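Side-chain contact in acetone carboxylase alpha subunit (Xanthobacter autotrophicus Py2, PDB 5M45), which forms the alpha subunit of a multi-subunit carboxylase, has a hydantoinase B/oxoprolinase family region and carries a manganese site: residues A[715-718]-A[719-723]. Sequence-based numbering, arbitrary orientation.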
loop_
_atom_site.group_PDB
_atom_site.type_symbol
_atom_site.label_atom_id
_atom_site.label_comp_id
_atom_site.label_asym_id
_atom_site.label_seq_id
_atom_site.Cartn_x
_atom_site.Cartn_y
_atom_site.Cartn_z
ATOM N N ARG A 715 -23.326 -18.078 19.644
ATOM C CA ARG A 715 -23.178 -19.367 18.940
ATOM C C ARG A 715 -21.983 -19.404 17.985
ATOM O O ARG A 715 -21.312 -20.431 17.909
ATOM C CB ARG A 715 -24.458 -19.727 18.222
ATOM C CG ARG A 715 -25.550 -20.054 19.228
ATOM C CD ARG A 715 -26.812 -20.502 18.562
ATOM N NE ARG A 715 -27.602 -19.313 18.271
ATOM C CZ ARG A 715 -28.170 -19.035 17.119
ATOM N NH1 ARG A 715 -28.099 -19.852 16.081
ATOM N NH2 ARG A 715 -28.845 -17.916 17.023
ATOM N N GLN A 716 -21.724 -18.321 17.262
ATOM C CA GLN A 716 -20.559 -18.288 16.365
ATOM C C GLN A 716 -19.253 -18.439 17.157
ATOM O O GLN A 716 -18.362 -19.188 16.717
ATOM C CB GLN A 716 -20.525 -16.998 15.535
ATOM C CG GLN A 716 -19.506 -17.004 14.413
ATOM C CD GLN A 716 -18.073 -16.730 14.901
ATOM O OE1 GLN A 716 -17.861 -16.051 15.909
ATOM N NE2 GLN A 716 -17.092 -17.262 14.171
ATOM N N MET A 717 -19.151 -17.768 18.302
ATOM C CA MET A 717 -17.955 -17.868 19.170
ATOM C C MET A 717 -17.654 -19.319 19.614
ATOM O O MET A 717 -16.523 -19.810 19.419
ATOM C CB MET A 717 -18.093 -16.946 20.384
ATOM C CG MET A 717 -16.873 -16.885 21.287
ATOM S SD MET A 717 -17.225 -16.258 22.961
ATOM C CE MET A 717 -17.929 -17.737 23.759
ATOM N N PHE A 718 -18.656 -19.995 20.162
ATOM C CA PHE A 718 -18.495 -21.422 20.526
ATOM C C PHE A 718 -18.206 -22.302 19.310
ATOM O O PHE A 718 -17.262 -23.104 19.351
ATOM C CB PHE A 718 -19.706 -21.952 21.323
ATOM C CG PHE A 718 -19.770 -21.423 22.749
ATOM C CD1 PHE A 718 -18.809 -21.796 23.691
ATOM C CD2 PHE A 718 -20.765 -20.537 23.142
ATOM C CE1 PHE A 718 -18.877 -21.328 24.993
ATOM C CE2 PHE A 718 -20.815 -20.035 24.435
ATOM C CZ PHE A 718 -19.876 -20.457 25.368
ATOM N N ALA A 719 -18.922 -22.122 18.191
ATOM C CA ALA A 719 -18.689 -23.003 17.042
ATOM C C ALA A 719 -17.264 -22.904 16.505
ATOM O O ALA A 719 -16.647 -23.931 16.194
ATOM C CB ALA A 719 -19.688 -22.763 15.939
ATOM N N ALA A 720 -16.753 -21.682 16.385
ATOM C CA ALA A 720 -15.394 -21.469 15.860
ATOM C C ALA A 720 -14.317 -21.991 16.855
ATOM O O ALA A 720 -13.334 -22.621 16.439
ATOM C CB ALA A 720 -15.167 -19.994 15.555
ATOM N N SER A 721 -14.534 -21.742 18.140
ATOM C CA SER A 721 -13.658 -22.210 19.224
ATOM C C SER A 721 -13.572 -23.771 19.268
ATOM O O SER A 721 -12.500 -24.353 19.409
ATOM C CB SER A 721 -14.118 -21.624 20.565
ATOM O OG SER A 721 -13.988 -20.174 20.622
ATOM N N PHE A 722 -14.721 -24.432 19.111
ATOM C CA PHE A 722 -14.770 -25.888 19.112
ATOM C C PHE A 722 -13.912 -26.467 17.994
ATOM O O PHE A 722 -13.140 -27.398 18.235
ATOM C CB PHE A 722 -16.193 -26.442 18.927
ATOM C CG PHE A 722 -17.156 -26.204 20.080
ATOM C CD1 PHE A 722 -16.740 -25.855 21.370
ATOM C CD2 PHE A 722 -18.505 -26.371 19.853
ATOM C CE1 PHE A 722 -17.659 -25.645 22.373
ATOM C CE2 PHE A 722 -19.437 -26.160 20.859
ATOM C CZ PHE A 722 -19.017 -25.794 22.122
ATOM N N LYS A 723 -14.047 -25.929 16.774
ATOM C CA LYS A 723 -13.284 -26.457 15.623
ATOM C C LYS A 723 -11.773 -26.308 15.782
ATOM O O LYS A 723 -11.059 -27.195 15.436
ATOM C CB LYS A 723 -13.692 -25.792 14.316
ATOM C CG LYS A 723 -14.965 -26.390 13.775
ATOM C CD LYS A 723 -15.385 -25.693 12.464
ATOM C CE LYS A 723 -15.711 -24.183 12.671
ATOM N NZ LYS A 723 -16.527 -23.556 11.625
#
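Helix 712-724, one of the last helices of the chain, brings Ser721 back onto the backbone of Met717 and Phe722 onto that of Phe718, one turn earlier. Met717 O accepts two bonds from the same residue. Ser721 N lies 3.1 Å from Met717 O. Ser721 OG lies 2.8 Å from Met717 O, on the opposite face of the carbonyl plane and 37° out of that plane. The hydroxyl can fold back because OG lies beside its own backbone N, anti to the carbonyl carbon (chi1 -65°). OG also bonds His317 ND1 on strand 313-324, which ties the helix to the sheet. Phe718 O bonds Phe722 N at 2.9 Å and also lies over one face of the Phe722 ring, toward its rim, 3.2 Å from Phe722 CG. The far end of that ring touches the side chain of Phe718, with Phe722 CZ 4.0 Å from Phe718 CB. Both rings also meet Phe732 of helix 726-735. Elsewhere on the helix, Gln716 NE2 passes 3.6 Å from Ala720 CB and bonds Glu746 OE2, while Lys723 NZ forms a salt bridge with Glu746 OE1. The buried serine hydroxyl is thus satisfied both within the helix and by the neighbouring strand.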